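PDB 6PTR: beta sliding clamp, which probably forms a ring-shaped homodimer around DNA that tethers DNA polymerases and other proteins to it, conferring processivity. Local coordinates for residues I75-L89 with M107-L121. Numbering follows the deposited sequence.
Sequences ITVPAYLLYDIVRKL and MSIVSGCTHFQLQCL
The carbonyl oxygen of Leu121 is gripped twice by one residue, Thr76. The backbone N of Thr76 donates to Leu121 O at 3.0 Å, almost in line with the C=O bond, while Thr76 OG1 comes in at 2.7 Å from Leu121 O, standing 43° above the carbonyl plane. A chi1 of 82° holds the hydroxyl between the backbone N and carbonyl carbon of Thr76, on the side of this acceptor, and Asn40 ND2 bonds the same OG1, fixing its rotation further. Leu121 N returns a bond to Thr76 O, closing a single antiparallel hydrogen-bonded bridge.

Beyond this polar clasp the contact is mostly apolar. Val77 lies across Met107 at about a right angle, its CG2 3.7 Å from Met107 CE, a methyl turned there by a bend at the end of the thioether chain; the other branch, CG1, meets Leu118 CD1. Helix 79-88 then runs above the hairpin, its axis 10.7 Å from that of strand 114-119 and nearly antiparallel to it. Leu81 and Leu118 meet tip to tip through their CD2 methyls, and Leu82 CD1 reaches Ile109 CD1 at 3.7 Å. Ile85 lays its whole branched side chain along Phe116: CG2, opposite the backbone N about the first torsion, makes a CH-pi contact over one ring face, 3.9 Å from the centroid, while CD1 continues to Leu118. Leu89 closes the row against Ser111, whose type II' turn to Thr114 joins the strands.

Strand 114-119 also pairs with a strand of the second subunit, continuing the sheet across the dimer interface. A helix laid over a hairpin whose outgoing chain bridges back to the strand before that helix exemplifies the helix-on-sheet packing of the DNA-clamp fold, here in the N-terminal domain.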
loop_
_atom_site.group_PDB
_atom_site.type_symbol
_atom_site.label_atom_id
_atom_site.label_comp_id
_atom_site.label_asym_id
_atom_site.label_seq_id
_atom_site.Cartn_x
_atom_site.Cartn_y
_atom_site.Cartn_z
ATOM N N ILE C 75 -5.037 26.589 -20.853
ATOM C CA ILE C 75 -4.439 26.929 -19.567
ATOM C C ILE C 75 -3.715 25.683 -19.088
ATOM O O ILE C 75 -4.038 24.571 -19.511
ATOM C CB ILE C 75 -5.545 27.379 -18.571
ATOM C CG1 ILE C 75 -4.938 28.016 -17.321
ATOM C CG2 ILE C 75 -6.424 26.207 -18.165
ATOM C CD1 ILE C 75 -4.336 29.358 -17.576
ATOM N N THR C 76 -2.718 25.855 -18.216
ATOM C CA THR C 76 -2.084 24.690 -17.609
ATOM C C THR C 76 -2.319 24.742 -16.105
ATOM O O THR C 76 -2.393 25.824 -15.513
ATOM C CB THR C 76 -0.567 24.584 -17.923
ATOM O OG1 THR C 76 0.173 25.436 -17.039
ATOM C CG2 THR C 76 -0.278 24.970 -19.365
ATOM N N VAL C 77 -2.494 23.563 -15.507
ATOM C CA VAL C 77 -3.020 23.389 -14.152
ATOM C C VAL C 77 -2.160 22.331 -13.473
ATOM O O VAL C 77 -1.827 21.333 -14.126
ATOM C CB VAL C 77 -4.494 22.926 -14.183
ATOM C CG1 VAL C 77 -5.138 23.043 -12.830
ATOM C CG2 VAL C 77 -5.304 23.685 -15.255
ATOM N N PRO C 78 -1.777 22.483 -12.195
ATOM C CA PRO C 78 -1.010 21.410 -11.531
ATOM C C PRO C 78 -1.726 20.068 -11.609
ATOM O O PRO C 78 -2.893 19.953 -11.229
ATOM C CB PRO C 78 -0.877 21.918 -10.093
ATOM C CG PRO C 78 -0.896 23.442 -10.260
ATOM C CD PRO C 78 -1.950 23.652 -11.308
ATOM N N ALA C 79 -1.032 19.049 -12.136
ATOM C CA ALA C 79 -1.743 17.872 -12.628
ATOM C C ALA C 79 -2.189 16.952 -11.495
ATOM O O ALA C 79 -3.308 16.428 -11.539
ATOM C CB ALA C 79 -0.878 17.106 -13.633
ATOM N N TYR C 80 -1.342 16.718 -10.488
ATOM C CA TYR C 80 -1.763 15.822 -9.417
ATOM C C TYR C 80 -2.866 16.459 -8.580
ATOM O O TYR C 80 -3.803 15.772 -8.157
ATOM C CB TYR C 80 -0.570 15.417 -8.563
ATOM C CG TYR C 80 0.251 14.357 -9.278
ATOM C CD1 TYR C 80 -0.137 13.021 -9.261
ATOM C CD2 TYR C 80 1.396 14.694 -9.986
ATOM C CE1 TYR C 80 0.597 12.054 -9.924
ATOM C CE2 TYR C 80 2.142 13.734 -10.639
ATOM C CZ TYR C 80 1.731 12.416 -10.613
ATOM O OH TYR C 80 2.467 11.459 -11.282
ATOM N N LEU C 81 -2.781 17.772 -8.353
ATOM C CA LEU C 81 -3.850 18.476 -7.640
ATOM C C LEU C 81 -5.159 18.406 -8.409
ATOM O O LEU C 81 -6.220 18.132 -7.833
ATOM C CB LEU C 81 -3.469 19.939 -7.415
ATOM C CG LEU C 81 -4.549 20.821 -6.777
ATOM C CD1 LEU C 81 -5.008 20.231 -5.420
ATOM C CD2 LEU C 81 -4.024 22.245 -6.586
ATOM N N LEU C 82 -5.116 18.680 -9.714
ATOM C CA LEU C 82 -6.346 18.604 -10.493
ATOM C C LEU C 82 -6.924 17.201 -10.448
ATOM O O LEU C 82 -8.131 17.032 -10.271
ATOM C CB LEU C 82 -6.092 19.017 -11.932
ATOM C CG LEU C 82 -7.310 18.989 -12.845
ATOM C CD1 LEU C 82 -8.410 19.946 -12.348
ATOM C CD2 LEU C 82 -6.881 19.344 -14.257
ATOM N N TYR C 83 -6.070 16.179 -10.596
ATOM C CA TYR C 83 -6.548 14.797 -10.519
ATOM C C TYR C 83 -7.193 14.506 -9.167
ATOM O O TYR C 83 -8.277 13.911 -9.095
ATOM C CB TYR C 83 -5.396 13.814 -10.773
ATOM C CG TYR C 83 -5.876 12.384 -10.913
ATOM C CD1 TYR C 83 -6.516 11.974 -12.068
ATOM C CD2 TYR C 83 -5.709 11.459 -9.883
ATOM C CE1 TYR C 83 -6.968 10.674 -12.216
ATOM C CE2 TYR C 83 -6.159 10.141 -10.019
ATOM C CZ TYR C 83 -6.787 9.762 -11.199
ATOM O OH TYR C 83 -7.258 8.471 -11.372
ATOM N N ASP C 84 -6.535 14.907 -8.073
ATOM C CA ASP C 84 -7.091 14.628 -6.754
ATOM C C ASP C 84 -8.426 15.337 -6.558
ATOM O O ASP C 84 -9.330 14.793 -5.909
ATOM C CB ASP C 84 -6.095 15.027 -5.666
ATOM C CG ASP C 84 -4.869 14.122 -5.631
ATOM O OD1 ASP C 84 -4.951 12.968 -6.102
ATOM O OD2 ASP C 84 -3.818 14.565 -5.125
ATOM N N ILE C 85 -8.578 16.543 -7.112
ATOM C CA ILE C 85 -9.852 17.251 -7.005
ATOM C C ILE C 85 -10.944 16.504 -7.766
ATOM O O ILE C 85 -12.004 16.178 -7.212
ATOM C CB ILE C 85 -9.705 18.701 -7.506
ATOM C CG1 ILE C 85 -8.896 19.528 -6.503
ATOM C CG2 ILE C 85 -11.082 19.322 -7.799
ATOM C CD1 ILE C 85 -8.417 20.859 -7.097
ATOM N N VAL C 86 -10.685 16.188 -9.037
ATOM C CA VAL C 86 -11.698 15.528 -9.858
ATOM C C VAL C 86 -12.059 14.156 -9.286
ATOM O O VAL C 86 -13.231 13.737 -9.322
ATOM C CB VAL C 86 -11.197 15.442 -11.314
ATOM C CG1 VAL C 86 -12.260 14.749 -12.225
ATOM C CG2 VAL C 86 -10.911 16.841 -11.856
ATOM N N ARG C 87 -11.083 13.449 -8.717
ATOM C CA ARG C 87 -11.378 12.167 -8.076
ATOM C C ARG C 87 -12.482 12.278 -7.031
ATOM O O ARG C 87 -13.262 11.338 -6.849
ATOM C CB ARG C 87 -10.118 11.595 -7.430
ATOM C CG ARG C 87 -10.329 10.242 -6.741
ATOM C CD ARG C 87 -9.063 9.848 -6.008
ATOM N NE ARG C 87 -8.452 11.038 -5.423
ATOM C CZ ARG C 87 -8.548 11.400 -4.147
ATOM N NH1 ARG C 87 -9.215 10.649 -3.260
ATOM N NH2 ARG C 87 -7.953 12.521 -3.759
ATOM N N LYS C 88 -12.569 13.407 -6.332
ATOM C CA LYS C 88 -13.545 13.572 -5.265
ATOM C C LYS C 88 -14.859 14.181 -5.730
ATOM O O LYS C 88 -15.784 14.301 -4.914
ATOM C CB LYS C 88 -12.973 14.446 -4.150
ATOM C CG LYS C 88 -11.743 13.885 -3.493
ATOM C CD LYS C 88 -11.360 14.748 -2.316
ATOM C CE LYS C 88 -9.971 14.388 -1.825
ATOM N NZ LYS C 88 -9.579 15.291 -0.723
ATOM N N LEU C 89 -14.966 14.569 -6.985
ATOM C CA LEU C 89 -16.243 15.082 -7.460
ATOM C C LEU C 89 -17.126 13.928 -7.927
ATOM O O LEU C 89 -16.621 12.902 -8.402
ATOM C CB LEU C 89 -16.031 16.081 -8.592
ATOM C CG LEU C 89 -15.209 17.301 -8.181
ATOM C CD1 LEU C 89 -14.846 18.156 -9.402
ATOM C CD2 LEU C 89 -15.976 18.127 -7.147
ATOM N N MET C 107 -7.535 29.363 -12.777
ATOM C CA MET C 107 -8.636 28.613 -13.357
ATOM C C MET C 107 -9.665 28.318 -12.280
ATOM O O MET C 107 -9.316 27.918 -11.167
ATOM C CB MET C 107 -8.183 27.298 -13.984
ATOM C CG MET C 107 -9.310 26.612 -14.774
ATOM S SD MET C 107 -8.851 25.007 -15.462
ATOM C CE MET C 107 -8.754 24.009 -13.975
ATOM N N SER C 108 -10.924 28.536 -12.618
ATOM C CA SER C 108 -12.040 28.178 -11.759
ATOM C C SER C 108 -12.532 26.782 -12.104
ATOM O O SER C 108 -12.617 26.404 -13.279
ATOM C CB SER C 108 -13.165 29.206 -11.923
ATOM O OG SER C 108 -14.384 28.752 -11.376
ATOM N N ILE C 109 -12.855 26.009 -11.067
ATOM C CA ILE C 109 -13.475 24.704 -11.219
ATOM C C ILE C 109 -14.753 24.741 -10.410
ATOM O O ILE C 109 -14.700 24.953 -9.193
ATOM C CB ILE C 109 -12.571 23.572 -10.728
ATOM C CG1 ILE C 109 -11.199 23.598 -11.411
ATOM C CG2 ILE C 109 -13.257 22.241 -10.932
ATOM C CD1 ILE C 109 -10.219 22.700 -10.730
ATOM N N VAL C 110 -15.900 24.556 -11.065
ATOM C CA VAL C 110 -17.181 24.578 -10.368
ATOM C C VAL C 110 -17.895 23.254 -10.594
ATOM O O VAL C 110 -18.072 22.818 -11.737
ATOM C CB VAL C 110 -18.063 25.756 -10.825
ATOM C CG1 VAL C 110 -19.435 25.654 -10.198
ATOM C CG2 VAL C 110 -17.407 27.082 -10.441
ATOM N N SER C 111 -18.321 22.622 -9.509
ATOM C CA SER C 111 -19.119 21.407 -9.592
ATOM C C SER C 111 -20.163 21.506 -8.490
ATOM O O SER C 111 -19.824 21.396 -7.307
ATOM C CB SER C 111 -18.254 20.158 -9.431
ATOM O OG SER C 111 -19.053 19.025 -9.127
ATOM N N GLY C 112 -21.409 21.757 -8.876
ATOM C CA GLY C 112 -22.447 21.948 -7.873
ATOM C C GLY C 112 -22.156 23.225 -7.125
ATOM O O GLY C 112 -21.864 24.269 -7.723
ATOM N N CYS C 113 -22.189 23.142 -5.797
ATOM C CA CYS C 113 -21.780 24.257 -4.960
ATOM C C CYS C 113 -20.285 24.281 -4.692
ATOM O O CYS C 113 -19.807 25.210 -4.036
ATOM C CB CYS C 113 -22.530 24.216 -3.633
ATOM S SG CYS C 113 -24.254 24.530 -3.868
ATOM N N THR C 114 -19.531 23.300 -5.184
ATOM C CA THR C 114 -18.098 23.269 -4.918
ATOM C C THR C 114 -17.374 24.156 -5.924
ATOM O O THR C 114 -17.607 24.048 -7.130
ATOM C CB THR C 114 -17.556 21.842 -5.016
ATOM O OG1 THR C 114 -18.411 20.942 -4.316
ATOM C CG2 THR C 114 -16.181 21.781 -4.400
ATOM N N HIS C 115 -16.487 25.024 -5.438
ATOM C CA HIS C 115 -15.801 25.964 -6.328
ATOM C C HIS C 115 -14.344 26.082 -5.923
ATOM O O HIS C 115 -14.042 26.513 -4.803
ATOM C CB HIS C 115 -16.491 27.335 -6.295
ATOM C CG HIS C 115 -15.714 28.423 -6.975
ATOM N ND1 HIS C 115 -15.647 29.710 -6.480
ATOM C CD2 HIS C 115 -14.979 28.423 -8.114
ATOM C CE1 HIS C 115 -14.897 30.450 -7.277
ATOM N NE2 HIS C 115 -14.484 29.695 -8.278
ATOM N N PHE C 116 -13.443 25.713 -6.838
ATOM C CA PHE C 116 -12.003 25.872 -6.653
ATOM C C PHE C 116 -11.504 27.014 -7.531
ATOM O O PHE C 116 -12.007 27.220 -8.634
ATOM C CB PHE C 116 -11.238 24.594 -7.037
ATOM C CG PHE C 116 -11.589 23.388 -6.202
ATOM C CD1 PHE C 116 -12.652 22.568 -6.554
ATOM C CD2 PHE C 116 -10.842 23.075 -5.074
ATOM C CE1 PHE C 116 -12.992 21.452 -5.769
ATOM C CE2 PHE C 116 -11.170 21.973 -4.289
ATOM C CZ PHE C 116 -12.236 21.153 -4.649
ATOM N N GLN C 117 -10.534 27.770 -7.032
ATOM C CA GLN C 117 -9.777 28.724 -7.842
ATOM C C GLN C 117 -8.323 28.288 -7.748
ATOM O O GLN C 117 -7.739 28.334 -6.660
ATOM C CB GLN C 117 -9.948 30.154 -7.335
ATOM C CG GLN C 117 -11.287 30.771 -7.621
ATOM C CD GLN C 117 -11.379 31.273 -9.047
ATOM O OE1 GLN C 117 -10.364 31.569 -9.676
ATOM N NE2 GLN C 117 -12.595 31.371 -9.565
ATOM N N LEU C 118 -7.744 27.843 -8.861
ATOM C CA LEU C 118 -6.407 27.253 -8.829
ATOM C C LEU C 118 -5.404 28.173 -9.512
ATOM O O LEU C 118 -5.663 28.682 -10.603
ATOM C CB LEU C 118 -6.373 25.876 -9.497
ATOM C CG LEU C 118 -7.189 24.737 -8.895
ATOM C CD1 LEU C 118 -6.822 23.439 -9.611
ATOM C CD2 LEU C 118 -6.949 24.625 -7.394
ATOM N N GLN C 119 -4.263 28.372 -8.862
ATOM C CA GLN C 119 -3.146 29.073 -9.476
ATOM C C GLN C 119 -2.590 28.244 -10.623
ATOM O O GLN C 119 -2.250 27.073 -10.447
ATOM C CB GLN C 119 -2.057 29.340 -8.437
ATOM C CG GLN C 119 -2.452 30.305 -7.339
ATOM C CD GLN C 119 -1.472 30.285 -6.172
ATOM O OE1 GLN C 119 -0.395 29.690 -6.260
ATOM N NE2 GLN C 119 -1.844 30.932 -5.077
ATOM N N CYS C 120 -2.470 28.868 -11.791
ATOM C CA CYS C 120 -2.136 28.192 -13.032
ATOM C C CYS C 120 -0.956 28.883 -13.712
ATOM O O CYS C 120 -0.423 29.887 -13.231
ATOM C CB CYS C 120 -3.340 28.183 -13.970
ATOM S SG CYS C 120 -4.625 27.043 -13.427
ATOM N N LEU C 121 -0.570 28.335 -14.859
ATOM C CA LEU C 121 0.454 28.921 -15.698
ATOM C C LEU C 121 -0.047 28.898 -17.138
ATOM O O LEU C 121 -0.746 27.959 -17.537
ATOM C CB LEU C 121 1.771 28.144 -15.559
ATOM C CG LEU C 121 2.444 28.247 -14.187
ATOM C CD1 LEU C 121 3.603 27.277 -14.069
ATOM C CD2 LEU C 121 2.919 29.675 -13.933
#